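Local coordinates for ribosomal RNA processing protein 6 (PDB 4NLC) that probably degrades and trims RNA from its 3' end as an exosome-associated 3'-5' exoribonuclease, represented here by its catalytic core, at residues E78-E81 and A82-A85; L134-P137 and V138-P142; A315-I319 and S320-S324. The protein carries 1 engineered substitution. All coordinates share one frame; numbering follows the deposited sequence.

Contact 1: E78-E81 and A82-A85; sequences EDLE and ALVA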
ATOM      1  N   GLU A  78      15.158   2.748 -18.766  1.00 28.83           N
ATOM      2  CA  GLU A  78      16.053   3.879 -19.108  1.00 28.56           C
ATOM      3  C   GLU A  78      15.505   5.180 -18.530  1.00 31.22           C
ATOM      4  O   GLU A  78      16.275   5.979 -18.011  1.00 32.88           O
ATOM      5  CB  GLU A  78      16.220   4.058 -20.644  1.00 30.34           C
ATOM      6  CG  GLU A  78      16.100   2.795 -21.476  1.00 44.32           C
ATOM      7  CD  GLU A  78      14.682   2.371 -21.819  1.00 60.18           C
ATOM      8  OE1 GLU A  78      14.280   1.279 -21.361  1.00 47.95           O
ATOM      9  OE2 GLU A  78      13.995   3.093 -22.580  1.00 51.14           O
ATOM     10  N   ASP A  79      14.188   5.395 -18.619  1.00 25.97           N
ATOM     11  CA  ASP A  79      13.542   6.588 -18.058  1.00 26.21           C
ATOM     12  C   ASP A  79      13.523   6.573 -16.538  1.00 28.35           C
ATOM     13  O   ASP A  79      13.616   7.631 -15.925  1.00 28.56           O
ATOM     14  CB  ASP A  79      12.162   6.816 -18.661  1.00 28.31           C
ATOM     15  CG  ASP A  79      12.277   7.327 -20.089  1.00 45.67           C
ATOM     16  OD1 ASP A  79      13.216   8.120 -20.369  1.00 47.61           O
ATOM     17  OD2 ASP A  79      11.477   6.891 -20.941  1.00 54.25           O
ATOM     18  N   LEU A  80      13.466   5.377 -15.940  1.00 23.70           N
ATOM     19  CA  LEU A  80      13.523   5.185 -14.491  1.00 23.09           C
ATOM     20  C   LEU A  80      14.934   5.514 -13.975  1.00 27.11           C
ATOM     21  O   LEU A  80      15.071   6.192 -12.952  1.00 27.04           O
ATOM     22  CB  LEU A  80      13.099   3.750 -14.107  1.00 22.61           C
ATOM     23  CG  LEU A  80      13.087   3.411 -12.617  1.00 28.34           C
ATOM     24  CD1 LEU A  80      12.163   4.365 -11.834  1.00 29.42           C
ATOM     25  CD2 LEU A  80      12.690   1.947 -12.391  1.00 27.43           C
ATOM     26  N   GLU A  81      15.967   5.034 -14.687  1.00 23.38           N
ATOM     27  CA  GLU A  81      17.373   5.282 -14.361  1.00 23.81           C
ATOM     28  C   GLU A  81      17.688   6.766 -14.489  1.00 29.50           C
ATOM     29  O   GLU A  81      18.355   7.307 -13.610  1.00 30.05           O
ATOM     30  CB  GLU A  81      18.305   4.470 -15.286  1.00 24.45           C
ATOM     31  CG  GLU A  81      18.205   2.980 -15.032  1.00 25.65           C
ATOM     32  CD  GLU A  81      19.021   2.112 -15.962  1.00 43.32           C
ATOM     33  OE1 GLU A  81      18.919   2.291 -17.197  1.00 38.53           O
ATOM     34  OE2 GLU A  81      19.736   1.224 -15.451  1.00 41.63           O
ATOM     35  N   ALA A  82      17.211   7.426 -15.584  1.00 25.32           N
ATOM     36  CA  ALA A  82      17.405   8.862 -15.783  1.00 25.83           C
ATOM     37  C   ALA A  82      16.769   9.621 -14.599  1.00 29.41           C
ATOM     38  O   ALA A  82      17.369  10.566 -14.075  1.00 28.17           O
ATOM     39  CB  ALA A  82      16.779   9.324 -17.106  1.00 26.59           C
ATOM     40  N   LEU A  83      15.583   9.175 -14.157  1.00 26.76           N
ATOM     41  CA  LEU A  83      14.875   9.785 -13.023  1.00 27.40           C
ATOM     42  C   LEU A  83      15.686   9.615 -11.697  1.00 30.27           C
ATOM     43  O   LEU A  83      15.857  10.575 -10.963  1.00 30.77           O
ATOM     44  CB  LEU A  83      13.453   9.204 -12.894  1.00 27.56           C
ATOM     45  CG  LEU A  83      12.769   9.380 -11.522  1.00 33.05           C
ATOM     46  CD1 LEU A  83      12.504  10.868 -11.197  1.00 33.11           C
ATOM     47  CD2 LEU A  83      11.516   8.583 -11.441  1.00 36.41           C
ATOM     48  N   VAL A  84      16.219   8.421 -11.446  1.00 25.47           N
ATOM     49  CA  VAL A  84      17.026   8.105 -10.266  1.00 24.78           C
ATOM     50  C   VAL A  84      18.247   9.074 -10.173  1.00 29.69           C
ATOM     51  O   VAL A  84      18.552   9.541  -9.081  1.00 30.56           O
ATOM     52  CB  VAL A  84      17.387   6.584 -10.214  1.00 26.96           C
ATOM     53  CG1 VAL A  84      18.526   6.278  -9.232  1.00 26.56           C
ATOM     54  CG2 VAL A  84      16.148   5.759  -9.870  1.00 25.97           C
ATOM     55  N   ALA A  85      18.876   9.422 -11.302  1.00 26.61           N
ATOM     56  CA  ALA A  85      20.035  10.341 -11.290  1.00 26.99           C
ATOM     57  C   ALA A  85      19.613  11.775 -11.008  1.00 31.33           C
ATOM     58  O   ALA A  85      20.358  12.497 -10.357  1.00 31.67           O
ATOM     59  CB  ALA A  85      20.837  10.247 -12.585  1.00 27.22           C
TER

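Contact 2: L134-P137 and V138-P142; sequences LMAP and VFLQP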
ATOM      1  N   LEU A 134      16.143  -0.331  -8.706  1.00 26.31           N
ATOM      2  CA  LEU A 134      17.064   0.727  -9.170  1.00 27.20           C
ATOM      3  C   LEU A 134      16.905   2.046  -8.422  1.00 30.20           C
ATOM      4  O   LEU A 134      17.763   2.907  -8.519  1.00 29.83           O
ATOM      5  CB  LEU A 134      16.975   0.953 -10.699  1.00 27.57           C
ATOM      6  CG  LEU A 134      17.441  -0.235 -11.569  1.00 32.58           C
ATOM      7  CD1 LEU A 134      17.073  -0.017 -13.017  1.00 32.22           C
ATOM      8  CD2 LEU A 134      18.930  -0.508 -11.424  1.00 35.75           C
ATOM      9  N   MET A 135      15.824   2.185  -7.664  1.00 27.23           N
ATOM     10  CA  MET A 135      15.532   3.362  -6.857  1.00 27.14           C
ATOM     11  C   MET A 135      16.204   3.268  -5.480  1.00 27.56           C
ATOM     12  O   MET A 135      16.232   4.267  -4.776  1.00 28.55           O
ATOM     13  CB  MET A 135      14.004   3.535  -6.681  1.00 29.33           C
ATOM     14  CG  MET A 135      13.252   3.611  -8.001  1.00 33.53           C
ATOM     15  SD  MET A 135      11.824   4.681  -7.886  1.00 38.62           S
ATOM     16  CE  MET A 135      12.691   6.327  -7.703  1.00 35.02           C
ATOM     17  N   ALA A 136      16.738   2.085  -5.101  1.00 21.14           N
ATOM     18  CA  ALA A 136      17.435   1.878  -3.816  1.00 21.84           C
ATOM     19  C   ALA A 136      18.553   2.929  -3.514  1.00 27.95           C
ATOM     20  O   ALA A 136      18.636   3.353  -2.368  1.00 29.70           O
ATOM     21  CB  ALA A 136      17.978   0.452  -3.697  1.00 22.28           C
ATOM     22  N   PRO A 137      19.348   3.469  -4.468  1.00 25.37           N
ATOM     23  CA  PRO A 137      20.323   4.521  -4.074  1.00 25.30           C
ATOM     24  C   PRO A 137      19.635   5.802  -3.553  1.00 29.80           C
ATOM     25  O   PRO A 137      20.143   6.428  -2.637  1.00 29.73           O
ATOM     26  CB  PRO A 137      21.090   4.787  -5.374  1.00 26.39           C
ATOM     27  CG  PRO A 137      20.917   3.551  -6.188  1.00 29.93           C
ATOM     28  CD  PRO A 137      19.510   3.127  -5.901  1.00 25.71           C
ATOM     29  N   VAL A 138      18.464   6.155  -4.095  1.00 25.64           N
ATOM     30  CA  VAL A 138      17.706   7.331  -3.658  1.00 24.96           C
ATOM     31  C   VAL A 138      17.059   7.060  -2.303  1.00 28.51           C
ATOM     32  O   VAL A 138      17.267   7.844  -1.375  1.00 28.48           O
ATOM     33  CB  VAL A 138      16.678   7.846  -4.720  1.00 28.32           C
ATOM     34  CG1 VAL A 138      15.861   9.031  -4.185  1.00 27.58           C
ATOM     35  CG2 VAL A 138      17.383   8.245  -6.009  1.00 28.64           C
ATOM     36  N   PHE A 139      16.281   5.958  -2.178  1.00 24.90           N
ATOM     37  CA  PHE A 139      15.604   5.662  -0.919  1.00 25.40           C
ATOM     38  C   PHE A 139      16.555   5.402   0.263  1.00 27.76           C
ATOM     39  O   PHE A 139      16.195   5.732   1.390  1.00 26.14           O
ATOM     40  CB  PHE A 139      14.581   4.528  -1.068  1.00 27.88           C
ATOM     41  CG  PHE A 139      13.340   4.908  -1.836  1.00 30.22           C
ATOM     42  CD1 PHE A 139      12.374   5.730  -1.270  1.00 35.07           C
ATOM     43  CD2 PHE A 139      13.126   4.431  -3.120  1.00 33.02           C
ATOM     44  CE1 PHE A 139      11.220   6.094  -1.992  1.00 35.60           C
ATOM     45  CE2 PHE A 139      11.969   4.793  -3.837  1.00 36.28           C
ATOM     46  CZ  PHE A 139      11.018   5.608  -3.256  1.00 33.20           C
ATOM     47  N   LEU A 140      17.750   4.839   0.005  1.00 24.73           N
ATOM     48  CA  LEU A 140      18.783   4.525   1.001  1.00 24.26           C
ATOM     49  C   LEU A 140      19.713   5.686   1.310  1.00 30.66           C
ATOM     50  O   LEU A 140      20.437   5.610   2.299  1.00 32.27           O
ATOM     51  CB  LEU A 140      19.618   3.284   0.591  1.00 23.31           C
ATOM     52  CG  LEU A 140      18.877   1.921   0.521  1.00 26.39           C
ATOM     53  CD1 LEU A 140      19.848   0.792   0.111  1.00 25.49           C
ATOM     54  CD2 LEU A 140      18.219   1.573   1.849  1.00 24.50           C
ATOM     55  N   GLN A 141      19.718   6.747   0.469  1.00 27.62           N
ATOM     56  CA  GLN A 141      20.601   7.909   0.606  1.00 27.26           C
ATOM     57  C   GLN A 141      20.225   8.726   1.839  1.00 30.31           C
ATOM     58  O   GLN A 141      19.177   9.365   1.833  1.00 29.72           O
ATOM     59  CB  GLN A 141      20.595   8.739  -0.700  1.00 29.13           C
ATOM     60  CG  GLN A 141      21.523   9.967  -0.809  1.00 51.50           C
ATOM     61  CD  GLN A 141      22.916   9.855  -0.278  1.00 68.18           C
ATOM     62  OE1 GLN A 141      23.819   9.310  -0.909  1.00 68.73           O
ATOM     63  NE2 GLN A 141      23.143  10.495   0.834  1.00 57.17           N
ATOM     64  N   PRO A 142      21.076   8.725   2.900  1.00 26.82           N
ATOM     65  CA  PRO A 142      20.747   9.495   4.102  1.00 27.48           C
ATOM     66  C   PRO A 142      20.697  11.012   3.924  1.00 33.99           C
ATOM     67  O   PRO A 142      20.080  11.689   4.735  1.00 33.57           O
ATOM     68  CB  PRO A 142      21.845   9.084   5.094  1.00 30.08           C
ATOM     69  CG  PRO A 142      22.970   8.646   4.263  1.00 34.33           C
ATOM     70  CD  PRO A 142      22.380   8.039   3.038  1.00 28.46           C
TER

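Contact 3: A315-I319 and S320-S324; sequences AVMHI and SSVLS. Engineered in segment 320-324: Ser321 (natural residue Cys).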
ATOM      1  N   ALA A 315     -13.189 -10.607  -3.602  1.00 33.55           N
ATOM      2  CA  ALA A 315     -13.363 -10.868  -5.028  1.00 32.53           C
ATOM      3  C   ALA A 315     -13.783 -12.345  -5.265  1.00 36.20           C
ATOM      4  O   ALA A 315     -14.355 -12.666  -6.309  1.00 36.93           O
ATOM      5  CB  ALA A 315     -12.092 -10.513  -5.801  1.00 32.30           C
ATOM      6  N   VAL A 316     -13.497 -13.238  -4.311  1.00 30.55           N
ATOM      7  CA  VAL A 316     -13.925 -14.633  -4.428  1.00 30.38           C
ATOM      8  C   VAL A 316     -15.442 -14.700  -4.137  1.00 36.75           C
ATOM      9  O   VAL A 316     -16.221 -15.237  -4.942  1.00 35.95           O
ATOM     10  CB  VAL A 316     -13.117 -15.582  -3.491  1.00 32.89           C
ATOM     11  CG1 VAL A 316     -13.759 -16.972  -3.392  1.00 31.77           C
ATOM     12  CG2 VAL A 316     -11.666 -15.696  -3.948  1.00 32.52           C
ATOM     13  N   MET A 317     -15.847 -14.123  -2.994  1.00 33.67           N
ATOM     14  CA  MET A 317     -17.207 -14.188  -2.478  1.00 35.08           C
ATOM     15  C   MET A 317     -17.406 -13.031  -1.496  1.00 39.38           C
ATOM     16  O   MET A 317     -16.567 -12.827  -0.620  1.00 38.39           O
ATOM     17  CB  MET A 317     -17.270 -15.528  -1.699  1.00 37.36           C
ATOM     18  CG  MET A 317     -18.614 -16.081  -1.406  1.00 41.64           C
ATOM     19  SD  MET A 317     -18.481 -17.398  -0.145  1.00 44.84           S
ATOM     20  CE  MET A 317     -17.516 -18.604  -1.010  1.00 41.78           C
ATOM     21  N   HIS A 318     -18.527 -12.313  -1.586  1.00 38.25           N
ATOM     22  CA  HIS A 318     -18.830 -11.249  -0.622  1.00 39.44           C
ATOM     23  C   HIS A 318     -19.018 -11.865   0.782  1.00 42.72           C
ATOM     24  O   HIS A 318     -19.436 -13.007   0.901  1.00 41.62           O
ATOM     25  CB  HIS A 318     -20.075 -10.457  -1.048  1.00 41.78           C
ATOM     26  CG  HIS A 318     -20.293  -9.206  -0.254  1.00 47.37           C
ATOM     27  ND1 HIS A 318     -20.922  -9.230   0.984  1.00 49.69           N
ATOM     28  CD2 HIS A 318     -19.942  -7.929  -0.538  1.00 51.59           C
ATOM     29  CE1 HIS A 318     -20.953  -7.976   1.400  1.00 51.00           C
ATOM     30  NE2 HIS A 318     -20.378  -7.152   0.518  1.00 52.42           N
ATOM     31  N   ILE A 319     -18.660 -11.130   1.826  1.00 40.94           N
ATOM     32  CA  ILE A 319     -18.760 -11.579   3.219  1.00 41.14           C
ATOM     33  C   ILE A 319     -20.197 -12.067   3.589  1.00 44.21           C
ATOM     34  O   ILE A 319     -20.328 -13.052   4.319  1.00 42.99           O
ATOM     35  CB  ILE A 319     -18.209 -10.473   4.183  1.00 45.56           C
ATOM     36  CG1 ILE A 319     -17.927 -11.005   5.602  1.00 46.04           C
ATOM     37  CG2 ILE A 319     -19.095  -9.230   4.220  1.00 47.93           C
ATOM     38  CD1 ILE A 319     -16.677 -11.820   5.744  1.00 49.53           C
ATOM     39  N   SER A 320     -21.250 -11.397   3.057  1.00 40.58           N
ATOM     40  CA  SER A 320     -22.657 -11.727   3.293  1.00 39.61           C
ATOM     41  C   SER A 320     -22.992 -13.066   2.696  1.00 40.63           C
ATOM     42  O   SER A 320     -23.806 -13.776   3.265  1.00 40.06           O
ATOM     43  CB  SER A 320     -23.577 -10.643   2.734  1.00 45.00           C
ATOM     44  OG  SER A 320     -23.405 -10.458   1.338  1.00 53.09           O
ATOM     45  N   SER A 321     -22.337 -13.432   1.567  1.00 36.65           N
ATOM     46  CA  SER A 321     -22.494 -14.726   0.886  1.00 35.01           C
ATOM     47  C   SER A 321     -22.023 -15.877   1.755  1.00 37.79           C
ATOM     48  O   SER A 321     -22.611 -16.950   1.699  1.00 36.82           O
ATOM     49  CB  SER A 321     -21.778 -14.737  -0.458  1.00 36.05           C
ATOM     50  OG  SER A 321     -22.452 -13.912  -1.394  1.00 41.15           O
ATOM     51  N   VAL A 322     -20.976 -15.646   2.575  1.00 34.86           N
ATOM     52  CA  VAL A 322     -20.436 -16.610   3.531  1.00 33.41           C
ATOM     53  C   VAL A 322     -21.540 -16.880   4.562  1.00 37.95           C
ATOM     54  O   VAL A 322     -21.870 -18.044   4.830  1.00 36.88           O
ATOM     55  CB  VAL A 322     -19.141 -16.079   4.197  1.00 37.03           C
ATOM     56  CG1 VAL A 322     -18.709 -16.972   5.358  1.00 36.72           C
ATOM     57  CG2 VAL A 322     -18.018 -15.943   3.178  1.00 36.74           C
ATOM     58  N   LEU A 323     -22.145 -15.791   5.087  1.00 35.57           N
ATOM     59  CA  LEU A 323     -23.219 -15.883   6.054  1.00 36.27           C
ATOM     60  C   LEU A 323     -24.456 -16.501   5.462  1.00 37.64           C
ATOM     61  O   LEU A 323     -25.067 -17.330   6.114  1.00 37.65           O
ATOM     62  CB  LEU A 323     -23.536 -14.535   6.682  1.00 38.51           C
ATOM     63  CG  LEU A 323     -23.938 -14.633   8.144  1.00 44.84           C
ATOM     64  CD1 LEU A 323     -22.690 -14.639   9.047  1.00 46.21           C
ATOM     65  CD2 LEU A 323     -24.892 -13.511   8.508  1.00 49.17           C
ATOM     66  N   SER A 324     -24.756 -16.199   4.197  1.00 32.40           N
ATOM     67  CA  SER A 324     -25.905 -16.752   3.484  1.00 31.77           C
ATOM     68  C   SER A 324     -25.833 -18.284   3.377  1.00 34.81           C
ATOM     69  O   SER A 324     -26.838 -18.948   3.576  1.00 34.28           O
ATOM     70  CB  SER A 324     -26.015 -16.133   2.098  1.00 34.65           C
ATOM     71  OG  SER A 324     -27.315 -16.376   1.599  1.00 49.51           O
TER
HETATM   72  O   HOH W   1     -20.420 -13.067  -3.755  1.00 42.89           O

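Contact 1: E78-E81 and A82-A85
Ala82 N donates to Glu78 O at 3.0 Å, with an N-H···O angle of 161°. Val84 N makes the equivalent bond to Leu80 O at 2.9 Å. Between and beyond them, Leu83 N bonds to Asp79 O at 3.1 Å and Ala85 N reaches Glu81 O at 3.2 Å. Four consecutive i to i+4 bonds thus tie 78-81 to 82-85 in regular turns within helix 77-87. The polar end of Asp79 is engaged just upstream, where its OD2 is hydrogen-bonded to Thr76 OG1, just before the helix.

Side chains then close over the carbonyl groups. Val84 carries CG1 opposite its backbone N (chi1 164°), which leaves CG2 beside that N and brings it to 3.3 Å from Leu80 O, next to the bond that the same oxygen accepts. Leu83 settles differently: its CB lies 3.4 Å from Asp79 O, and its branched end leads on toward Leu80. There the two leucines meet by one methyl each, CD1 of Leu80 being 4.3 Å from CD2 of Leu83, a loose apolar contact one turn apart on the same face.

That face looks inward. Leu80 packs on Val74 and Val123 and also touches Met132, while Leu83 lies on Phe121 and Val123. The acidic residues and the alanines remain exposed. The segment is therefore an amphipathic helix laid by its leucines on strands 71-74 and 120-123 of the mixed sheet, an arrangement that belongs to the RNase H-like alpha/beta fold of 3'-5' exonuclease domains.

Contact 2: L134-P137 and V138-P142
Met135 O accepts the N-H of Phe139 at 3.1 Å and a weaker bond from Val138 N as the chain passes from a 3-10 turn into helix 136-140, where Leu140 N follows with a bond of 2.9 Å to Ala136 O.

The side chains of Met135 and Phe139 cross obliquely. CB of Met135 rests 3.7 Å from CE2 of the ring, and the chain, bent at chi2 and chi3, carries SD to the ring edge, 5.4 Å from the centroid and 75° off the normal. Phe139 meets it because its CG lies beside the backbone N (chi1 -72°), turning the ring back along the preceding residues. On another side, Leu140 sets CG 3.2 Å from Ala136 O. Pro137 has no N-H to give, which costs little in the first turn of a helix.

Both members of the pair also touch Met112 of strand 108-115, while the Val138 carbonyl is hydrogen-bonded to Lys146 NZ. The result is a Met-aromatic contact buried between a short helix and the sheet of the exonuclease domain.

Contact 3: A315-I319 and S320-S324
Ser320 meets His318 chiefly through its backbone. Its N-H points at ND1 of the imidazole over 3.0 Å, at 168° and with the donor 18° out of the ring plane. OG, held between the backbone N and the carbonyl carbon (chi1 59°), also lies 2.8 Å from ND1, a close approach at an unfavourable angle; the N-H bond is the capping one. His318 is thus the N-cap of helix 319-328, its ring nitrogen taking up an N-H of the first turn, which lacks a carbonyl partner from within the helix. Such a capped helix start, two residues after helix 313-316, is part of the helical HRDC domain.

Ile319 follows the cap residue. Its carbonyl oxygen accepts weak bonds from Val322 N at 3.2 Å and Leu323 N at 3.4 Å, and its side chain turns to Phe299, Ala279 and Leu280.

Val322 brings CG2 to within 3.7 Å of Met317 SD, the two side chains crossing at about a right angle. The methionine also lays CG 3.6 Å from CB of Ser321, an engineered residue in place of cysteine. Ser321 OG is hydrogen-bonded to Cys339 O, and a water donates to it while accepting from His318 N at 3.0 Å.

Contacts 1 and 2 are neighbours in the exonuclease domain, their centres about 12 Å apart. They touch directly: Val84 CG1 lies 3.5 Å from Leu134 O, Val84 O lies 3.5 Å from Val138 CG2, and CG of Glu81 packs on CD1 of Leu134 at 3.8 Å. Helix 77-87 thus packs against both the 3-10 turn and the start of helix 136-140. Contact 3 belongs to the HRDC domain, on the opposite side of the chain's centre, with its centre about 44 Å from that of contact 1 and about 42 Å from that of contact 2. Bound diethylene glycol is found about 10 Å from the side chain of Ile319, about 11 Å from that of Ala136 and about 13 Å from that of Leu80.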